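Local coordinates for putative cell filamentation protein (Bartonella quintana, PDB 4N67) that probably acts as a VirB-translocated effector whose Fic domain transfers AMP from ATP onto target proteins, and which here holds ADP, at residues A148-H153 / Y190-A195; K118-R123 / A143-A148. The protein carries 2 engineered substitutions. One frame throughout, in Å; residues are numbered along the deposited sequence.

Contact 1: residues A148-H153 / Y190-A195; sequences ALDHAH and YASIEA. With ADP (adenosine-5'-diphosphate), chain B.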
ATOM      1  N   ALA A 148      -3.866  -7.510  -5.950  1.00 14.88           N
ATOM      2  CA  ALA A 148      -2.757  -7.231  -6.859  1.00 14.45           C
ATOM      3  C   ALA A 148      -1.698  -6.355  -6.196  1.00 13.92           C
ATOM      4  O   ALA A 148      -0.490  -6.623  -6.293  1.00 13.94           O
ATOM      5  CB  ALA A 148      -3.275  -6.585  -8.129  1.00 14.61           C
ATOM      6  N   LEU A 149      -2.138  -5.321  -5.495  1.00 13.59           N
ATOM      7  CA  LEU A 149      -1.199  -4.472  -4.760  1.00 13.44           C
ATOM      8  C   LEU A 149      -0.473  -5.245  -3.676  1.00 13.34           C
ATOM      9  O   LEU A 149       0.756  -5.066  -3.479  1.00 13.11           O
ATOM     10  CB  LEU A 149      -1.925  -3.263  -4.153  1.00 13.39           C
ATOM     11  CG  LEU A 149      -2.355  -2.194  -5.156  1.00 13.63           C
ATOM     12  CD1 LEU A 149      -3.303  -1.215  -4.467  1.00 14.13           C
ATOM     13  CD2 LEU A 149      -1.175  -1.447  -5.760  1.00 13.98           C
ATOM     14  N   ASP A 150      -1.213  -6.093  -2.975  1.00 13.63           N
ATOM     15  CA  ASP A 150      -0.629  -6.890  -1.882  1.00 14.08           C
ATOM     16  C   ASP A 150       0.522  -7.716  -2.402  1.00 14.14           C
ATOM     17  O   ASP A 150       1.575  -7.761  -1.765  1.00 13.79           O
ATOM     18  CB  ASP A 150      -1.643  -7.870  -1.250  1.00 15.99           C
ATOM     19  CG  ASP A 150      -2.296  -7.360   0.011  1.00 17.19           C
ATOM     20  OD1 ASP A 150      -1.798  -6.421   0.640  1.00 18.78           O
ATOM     21  OD2 ASP A 150      -3.276  -8.026   0.446  1.00 19.12           O
ATOM     22  N   HIS A 151       0.320  -8.388  -3.532  1.00 13.87           N
ATOM     23  CA  HIS A 151       1.353  -9.242  -4.072  1.00 14.00           C
ATOM     24  C   HIS A 151       2.541  -8.426  -4.545  1.00 13.62           C
ATOM     25  O   HIS A 151       3.681  -8.830  -4.343  1.00 13.74           O
ATOM     26  CB  HIS A 151       0.842 -10.124  -5.207  1.00 14.82           C
ATOM     27  CG  HIS A 151       1.889 -11.058  -5.714  1.00 16.27           C
ATOM     28  ND1 HIS A 151       2.696 -10.755  -6.783  1.00 16.33           N
ATOM     29  CD2 HIS A 151       2.306 -12.265  -5.257  1.00 17.29           C
ATOM     30  CE1 HIS A 151       3.573 -11.727  -6.961  1.00 17.53           C
ATOM     31  NE2 HIS A 151       3.351 -12.662  -6.057  1.00 17.74           N
ATOM     32  N   ALA A 152       2.288  -7.297  -5.185  1.00 12.87           N
ATOM     33  CA  ALA A 152       3.404  -6.475  -5.683  1.00 12.75           C
ATOM     34  C   ALA A 152       4.300  -5.959  -4.539  1.00 12.60           C
ATOM     35  O   ALA A 152       5.527  -5.919  -4.671  1.00 12.44           O
ATOM     36  CB  ALA A 152       2.893  -5.316  -6.515  1.00 12.45           C
ATOM     37  N   HIS A 153       3.675  -5.560  -3.427  1.00 12.22           N
ATOM     38  CA  HIS A 153       4.378  -5.165  -2.214  1.00 12.31           C
ATOM     39  C   HIS A 153       5.583  -4.284  -2.534  1.00 11.89           C
ATOM     40  O   HIS A 153       6.722  -4.659  -2.254  1.00 12.45           O
ATOM     41  CB  HIS A 153       4.808  -6.420  -1.447  1.00 13.07           C
ATOM     42  CG  HIS A 153       5.248  -6.175  -0.044  1.00 13.92           C
ATOM     43  ND1 HIS A 153       4.354  -6.092   0.997  1.00 14.95           N
ATOM     44  CD2 HIS A 153       6.479  -6.094   0.512  1.00 14.58           C
ATOM     45  CE1 HIS A 153       5.014  -5.940   2.134  1.00 15.29           C
ATOM     46  NE2 HIS A 153       6.305  -5.937   1.868  1.00 15.29           N
ATOM     47  N   TYR A 190      -5.919 -11.375   7.769  1.00 22.55           N
ATOM     48  CA  TYR A 190      -6.549 -12.617   7.401  1.00 24.15           C
ATOM     49  C   TYR A 190      -6.944 -12.607   5.940  1.00 22.94           C
ATOM     50  O   TYR A 190      -6.670 -13.550   5.206  1.00 23.20           O
ATOM     51  CB  TYR A 190      -7.765 -12.935   8.309  1.00 26.81           C
ATOM     52  CG  TYR A 190      -8.566 -14.141   7.841  1.00 29.49           C
ATOM     53  CD1 TYR A 190      -8.079 -15.445   8.022  1.00 32.24           C
ATOM     54  CD2 TYR A 190      -9.797 -13.993   7.212  1.00 31.01           C
ATOM     55  CE1 TYR A 190      -8.793 -16.543   7.575  1.00 34.48           C
ATOM     56  CE2 TYR A 190     -10.514 -15.091   6.765  1.00 33.39           C
ATOM     57  CZ  TYR A 190     -10.009 -16.363   6.955  1.00 35.19           C
ATOM     58  OH  TYR A 190     -10.730 -17.454   6.522  1.00 41.13           O
ATOM     59  N   ALA A 191      -7.616 -11.541   5.498  1.00 21.54           N
ATOM     60  CA  ALA A 191      -8.072 -11.513   4.128  1.00 20.80           C
ATOM     61  C   ALA A 191      -6.893 -11.533   3.143  1.00 19.36           C
ATOM     62  O   ALA A 191      -6.982 -12.171   2.093  1.00 19.79           O
ATOM     63  CB  ALA A 191      -8.937 -10.270   3.876  1.00 20.52           C
ATOM     64  N   SER A 192      -5.835 -10.815   3.483  1.00 19.05           N
ATOM     65  CA  SER A 192      -4.603 -10.757   2.666  1.00 18.62           C
ATOM     66  C   SER A 192      -3.908 -12.126   2.557  1.00 19.31           C
ATOM     67  O   SER A 192      -3.551 -12.579   1.474  1.00 18.65           O
ATOM     68  CB  SER A 192      -3.639  -9.741   3.256  1.00 17.84           C
ATOM     69  OG  SER A 192      -4.076  -8.389   3.036  1.00 18.56           O
ATOM     70  N   ILE A 193      -3.803 -12.804   3.689  1.00 20.45           N
ATOM     71  CA  ILE A 193      -3.249 -14.150   3.734  1.00 22.04           C
ATOM     72  C   ILE A 193      -4.074 -15.130   2.913  1.00 22.60           C
ATOM     73  O   ILE A 193      -3.537 -15.895   2.105  1.00 23.34           O
ATOM     74  CB  ILE A 193      -3.166 -14.628   5.191  1.00 23.36           C
ATOM     75  CG1 ILE A 193      -2.120 -13.823   5.955  1.00 23.42           C
ATOM     76  CG2 ILE A 193      -2.844 -16.123   5.244  1.00 24.57           C
ATOM     77  CD1 ILE A 193      -2.229 -13.941   7.459  1.00 24.22           C
ATOM     78  N   GLU A 194      -5.396 -15.142   3.117  1.00 22.63           N
ATOM     79  CA  GLU A 194      -6.242 -16.031   2.349  1.00 24.39           C
ATOM     80  C   GLU A 194      -6.048 -15.855   0.855  1.00 23.69           C
ATOM     81  O   GLU A 194      -5.944 -16.838   0.113  1.00 24.06           O
ATOM     82  CB  GLU A 194      -7.717 -15.825   2.716  1.00 26.03           C
ATOM     83  CG  GLU A 194      -8.146 -16.523   4.006  1.00 28.11           C
ATOM     84  CD  GLU A 194      -7.918 -18.019   3.939  1.00 30.08           C
ATOM     85  OE1 GLU A 194      -8.375 -18.660   2.968  1.00 31.51           O
ATOM     86  OE2 GLU A 194      -7.226 -18.529   4.834  1.00 32.93           O
ATOM     87  N   ALA A 195      -5.998 -14.595   0.392  1.00 22.25           N
ATOM     88  CA  ALA A 195      -5.869 -14.358  -1.033  1.00 22.22           C
ATOM     89  C   ALA A 195      -4.510 -14.805  -1.566  1.00 22.19           C
ATOM     90  O   ALA A 195      -4.433 -15.501  -2.563  1.00 23.51           O
ATOM     91  CB  ALA A 195      -6.123 -12.886  -1.369  1.00 21.20           C
TER
HETATM   92  PB  ADP B 301       4.760  -3.492   5.635  1.00 25.53           P
HETATM   93  O1B ADP B 301       5.876  -4.518   5.892  1.00 28.42           O
HETATM   94  O2B ADP B 301       4.693  -3.157   4.186  1.00 22.47           O
HETATM   95  O3B ADP B 301       4.843  -2.243   6.515  1.00 25.37           O
HETATM   96  PA  ADP B 301       1.973  -4.246   6.194  1.00 28.49           P
HETATM   97  O1A ADP B 301       1.437  -4.625   7.583  1.00 32.23           O
HETATM   98  O2A ADP B 301       1.720  -2.827   5.741  1.00 27.74           O
HETATM   99  O3A ADP B 301       3.598  -4.474   6.157  1.00 29.46           O
HETATM  100  O5' ADP B 301       1.422  -5.326   5.169  1.00 27.55           O
HETATM  101  C5' ADP B 301       1.389  -5.081   3.758  1.00 25.96           C
HETATM  102  C4' ADP B 301       0.206  -5.848   3.176  1.00 26.56           C
HETATM  103  O4' ADP B 301       0.501  -7.259   3.180  1.00 27.49           O
HETATM  104  C3' ADP B 301      -1.087  -5.639   3.959  1.00 25.72           C
HETATM  105  O3' ADP B 301      -2.191  -5.414   3.059  1.00 24.64           O
HETATM  106  C2' ADP B 301      -1.254  -6.946   4.711  1.00 26.11           C
HETATM  107  O2' ADP B 301      -2.611  -7.286   5.023  1.00 27.07           O
HETATM  108  C1' ADP B 301      -0.638  -7.928   3.757  1.00 27.55           C
HETATM  109  N9  ADP B 301      -0.179  -9.192   4.368  1.00 27.94           N
HETATM  110  C8  ADP B 301       0.136  -9.452   5.653  1.00 29.57           C
HETATM  111  N7  ADP B 301       0.536 -10.743   5.737  1.00 30.36           N
HETATM  112  C5  ADP B 301       0.483 -11.307   4.524  1.00 30.15           C
HETATM  113  C6  ADP B 301       0.756 -12.621   3.927  1.00 31.72           C
HETATM  114  N6  ADP B 301       1.212 -13.613   4.751  1.00 33.77           N
HETATM  115  N1  ADP B 301       0.583 -12.809   2.609  1.00 30.62           N
HETATM  116  C2  ADP B 301       0.142 -11.785   1.827  1.00 30.37           C
HETATM  117  N3  ADP B 301      -0.136 -10.559   2.324  1.00 27.32           N
HETATM  118  C4  ADP B 301       0.013 -10.264   3.614  1.00 27.43           C
HETATM  119  O   HOH W   1      -3.419 -10.536  -0.624  1.00 25.75           O
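Asp150 and Ser192 meet because Ser192 OG swings beside its backbone N (chi1 -73°) while the Asp150 side chain turns to chi1 -97°, away from a staggered position. Ser192 OG then donates to Asp150 OD2 at 2.7 Å, arriving on the syn side, 19° out of the carboxylate plane. Ser192 OG in turn accepts a hydrogen bond from ADP O2' at 2.7 Å, so serine suits a place where one short group must accept one hydrogen bond and donate another. Aspartate suits its own because it offers two acceptors: Asp150 OD1 receives ADP O3' at 2.6 Å and also Gln163, whereas Asp150 OD2 takes a second donor, a water that bridges to Ser192 O. The two ribose hydroxyls are thus each bonded to one of a linked pair, O3' to Asp150 and O2' to Ser192, which should restrict the sugar's movement. Ile193 lays CG1 over one face of the adenine near its amino end, 3.5 Å from ADP N6, a van der Waals contact. His153, which opens the HPFxxGNGR signature of Fic proteins, puts CE1 3.5 Å from ADP O2B, obliquely to its ring; it stacks with Phe107. The contact is buried where the C-terminal end of helix 135-152 faces helix 185-198, with Met204 of helix 202-211 touching both Asp150 and Ser192.

Contact 2: residues K118-R123 / A143-A148; sequences KKLEQR and AEVFTA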
ATOM      1  N   LYS A 118       2.532  -2.123 -13.655  1.00 16.60           N
ATOM      2  CA  LYS A 118       2.120  -1.786 -15.041  1.00 17.30           C
ATOM      3  C   LYS A 118       0.837  -2.488 -15.436  1.00 17.72           C
ATOM      4  O   LYS A 118      -0.085  -1.858 -15.986  1.00 17.88           O
ATOM      5  CB  LYS A 118       3.226  -2.128 -16.040  1.00 18.31           C
ATOM      6  N   LYS A 119       0.738  -3.783 -15.131  1.00 17.64           N
ATOM      7  CA  LYS A 119      -0.467  -4.554 -15.440  1.00 18.49           C
ATOM      8  C   LYS A 119      -1.685  -4.006 -14.716  1.00 18.12           C
ATOM      9  O   LYS A 119      -2.774  -3.920 -15.296  1.00 18.50           O
ATOM     10  CB  LYS A 119      -0.273  -6.052 -15.140  1.00 19.35           C
ATOM     11  N   LEU A 120      -1.503  -3.616 -13.450  1.00 17.37           N
ATOM     12  CA  LEU A 120      -2.589  -3.026 -12.677  1.00 17.39           C
ATOM     13  C   LEU A 120      -3.041  -1.692 -13.263  1.00 17.28           C
ATOM     14  O   LEU A 120      -4.241  -1.462 -13.409  1.00 17.51           O
ATOM     15  CB  LEU A 120      -2.177  -2.887 -11.206  1.00 16.98           C
ATOM     16  CG  LEU A 120      -3.258  -2.264 -10.323  1.00 17.62           C
ATOM     17  CD1 LEU A 120      -4.589  -3.021 -10.360  1.00 18.24           C
ATOM     18  CD2 LEU A 120      -2.697  -2.165  -8.921  1.00 17.96           C
ATOM     19  N   GLU A 121      -2.074  -0.844 -13.634  1.00 17.68           N
ATOM     20  CA  GLU A 121      -2.366   0.430 -14.311  1.00 19.16           C
ATOM     21  C   GLU A 121      -3.221   0.221 -15.533  1.00 20.43           C
ATOM     22  O   GLU A 121      -4.217   0.900 -15.740  1.00 21.28           O
ATOM     23  CB  GLU A 121      -1.095   1.093 -14.823  1.00 20.96           C
ATOM     24  CG  GLU A 121      -0.226   1.697 -13.790  1.00 20.49           C
ATOM     25  CD  GLU A 121       0.993   2.389 -14.386  1.00 22.32           C
ATOM     26  OE1 GLU A 121       1.188   2.406 -15.624  1.00 26.45           O
ATOM     27  OE2 GLU A 121       1.761   2.925 -13.592  1.00 21.33           O
ATOM     28  N   GLN A 122      -2.812  -0.715 -16.361  1.00 20.99           N
ATOM     29  CA  GLN A 122      -3.553  -1.005 -17.575  1.00 22.32           C
ATOM     30  C   GLN A 122      -4.959  -1.518 -17.296  1.00 22.37           C
ATOM     31  O   GLN A 122      -5.920  -1.163 -18.012  1.00 22.36           O
ATOM     32  CB  GLN A 122      -2.789  -1.999 -18.424  1.00 24.97           C
ATOM     33  CG  GLN A 122      -1.492  -1.425 -18.967  1.00 27.31           C
ATOM     34  CD  GLN A 122      -0.620  -2.487 -19.603  1.00 31.02           C
ATOM     35  OE1 GLN A 122      -0.588  -3.625 -19.152  1.00 33.86           O
ATOM     36  NE2 GLN A 122       0.070  -2.127 -20.683  1.00 34.07           N
ATOM     37  N   ARG A 123      -5.098  -2.356 -16.269  1.00 21.01           N
ATOM     38  CA  ARG A 123      -6.415  -2.873 -15.903  1.00 22.01           C
ATOM     39  C   ARG A 123      -7.311  -1.717 -15.416  1.00 20.35           C
ATOM     40  O   ARG A 123      -8.504  -1.612 -15.810  1.00 20.42           O
ATOM     41  CB  ARG A 123      -6.295  -4.004 -14.858  1.00 24.30           C
ATOM     42  CG  ARG A 123      -5.866  -5.340 -15.458  1.00 28.64           C
ATOM     43  CD  ARG A 123      -5.944  -6.516 -14.486  1.00 32.32           C
ATOM     44  NE  ARG A 123      -4.731  -6.611 -13.672  1.00 36.31           N
ATOM     45  CZ  ARG A 123      -4.644  -6.499 -12.339  1.00 38.51           C
ATOM     46  NH1 ARG A 123      -5.714  -6.308 -11.553  1.00 42.48           N
ATOM     47  NH2 ARG A 123      -3.456  -6.603 -11.777  1.00 35.75           N
ATOM     48  N   ALA A 143     -11.446  -5.350  -4.435  1.00 16.72           N
ATOM     49  CA  ALA A 143     -10.716  -6.440  -3.760  1.00 17.38           C
ATOM     50  C   ALA A 143      -9.629  -7.008  -4.663  1.00 17.77           C
ATOM     51  O   ALA A 143      -8.527  -7.315  -4.178  1.00 17.44           O
ATOM     52  CB  ALA A 143     -11.674  -7.547  -3.304  1.00 18.41           C
ATOM     53  N   GLU A 144      -9.929  -7.154  -5.959  1.00 18.55           N
ATOM     54  CA  GLU A 144      -8.918  -7.632  -6.915  1.00 19.67           C
ATOM     55  C   GLU A 144      -7.752  -6.646  -7.054  1.00 18.03           C
ATOM     56  O   GLU A 144      -6.592  -7.043  -7.154  1.00 18.14           O
ATOM     57  CB  GLU A 144      -9.537  -7.921  -8.277  1.00 23.18           C
ATOM     58  CG  GLU A 144     -10.510  -9.082  -8.255  1.00 27.27           C
ATOM     59  CD  GLU A 144     -10.908  -9.561  -9.647  1.00 31.75           C
ATOM     60  OE1 GLU A 144     -10.182  -9.242 -10.618  1.00 36.82           O
ATOM     61  OE2 GLU A 144     -11.948 -10.248  -9.771  1.00 36.64           O
ATOM     62  N   VAL A 145      -8.046  -5.358  -7.072  1.00 16.57           N
ATOM     63  CA  VAL A 145      -6.991  -4.365  -7.149  1.00 15.73           C
ATOM     64  C   VAL A 145      -6.123  -4.499  -5.890  1.00 14.87           C
ATOM     65  O   VAL A 145      -4.881  -4.479  -5.942  1.00 14.37           O
ATOM     66  CB  VAL A 145      -7.584  -2.937  -7.251  1.00 15.43           C
ATOM     67  CG1 VAL A 145      -6.520  -1.867  -7.023  1.00 15.21           C
ATOM     68  CG2 VAL A 145      -8.280  -2.764  -8.588  1.00 16.51           C
ATOM     69  N   PHE A 146      -6.770  -4.636  -4.742  1.00 14.80           N
ATOM     70  CA  PHE A 146      -6.029  -4.723  -3.476  1.00 14.91           C
ATOM     71  C   PHE A 146      -5.153  -5.969  -3.433  1.00 15.18           C
ATOM     72  O   PHE A 146      -4.006  -5.912  -2.976  1.00 14.62           O
ATOM     73  CB  PHE A 146      -6.964  -4.712  -2.259  1.00 16.03           C
ATOM     74  CG  PHE A 146      -6.259  -4.330  -1.006  1.00 16.61           C
ATOM     75  CD1 PHE A 146      -5.984  -2.990  -0.769  1.00 16.95           C
ATOM     76  CD2 PHE A 146      -5.751  -5.279  -0.141  1.00 18.35           C
ATOM     77  CE1 PHE A 146      -5.271  -2.591   0.323  1.00 18.02           C
ATOM     78  CE2 PHE A 146      -5.043  -4.879   0.996  1.00 18.63           C
ATOM     79  CZ  PHE A 146      -4.807  -3.524   1.212  1.00 18.75           C
ATOM     80  N   THR A 147      -5.680  -7.103  -3.858  1.00 15.94           N
ATOM     81  CA  THR A 147      -4.836  -8.311  -3.833  1.00 16.53           C
ATOM     82  C   THR A 147      -3.659  -8.165  -4.807  1.00 15.43           C
ATOM     83  O   THR A 147      -2.564  -8.628  -4.510  1.00 15.43           O
ATOM     84  CB  THR A 147      -5.623  -9.599  -4.089  1.00 18.89           C
ATOM     85  OG1 THR A 147      -6.290  -9.520  -5.329  1.00 20.97           O
ATOM     86  CG2 THR A 147      -6.664  -9.791  -3.017  1.00 19.77           C
ATOM     87  N   ALA A 148      -3.866  -7.510  -5.950  1.00 14.88           N
ATOM     88  CA  ALA A 148      -2.757  -7.231  -6.859  1.00 14.45           C
ATOM     89  C   ALA A 148      -1.698  -6.355  -6.196  1.00 13.92           C
ATOM     90  O   ALA A 148      -0.490  -6.623  -6.293  1.00 13.94           O
ATOM     91  CB  ALA A 148      -3.275  -6.585  -8.129  1.00 14.61           C
TER
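Apolar contact comes first: Leu120 and Val145 cross at about a right angle, and a single methyl, Leu120 CD1, does the touching. It lies 4.0 Å from Val145 CG1 and about as far from Val145 CG2, so it meets both branches of the valine. The leucine reaches across because CG stands opposite the backbone N (chi1 180°), extending the chain toward the other helix. Leu120 CD1 is also 4.4 Å from Ala148 CB. A long branched side chain meeting a shorter branched one and a lone methyl suits two helices whose segment axes approach to 10.8 Å.

The second kind of contact joins a cationic group to a methyl. Arg123 NH2 is 3.7 Å from Ala148 CB, which sits at the edge of the guanidinium, in its plane. A bend at chi3 (-85°) folds the arginine back over its own helix, so that one guanidinium face lies over Leu120 CA, offset toward the rim. Arginine fits this exposed margin because its long chain can bend to bring the flat guanidinium edge against a methyl; alanine fits because its small side chain lets that group come close.

Charge enters more loosely. Arg123 NH1 and Glu144 OE1 are 5.4 Å apart, too far for their charged atoms to touch, though a weak attraction at this distance is plausible.

The segments run nearly antiparallel, at 164°, joining helix 112-126 to helix 135-152. Val145 also touches Met167 of helix 164-174, while Phe146 starts away from segment 118-123 and touches Met204 of helix 202-211, Met188 of helix 185-198 and the bound ADP.

Overall arrangement
Contact 2 (118-123 with 143-148) comes earlier along the chain than contact 1 (148-153 with 190-195). Their segments share Ala148 on helix 135-152, which touches its partner in contact 2 alone, and their centres are 11 Å apart. That helix is therefore held by helix 112-126 at contact 2 and by helix 185-198 at contact 1. Packing links the sites directly: Leu149 CD2 lies 3.6 Å from Leu120 CD2, and Ala195 CB lies 3.5 Å from Thr147 CG2. Helix 135-152 leads straight into the Fic signature, so the mainly apolar packing of contact 2 and the polar nucleotide site of contact 1 are parts of one helical core that presents the ADP pocket.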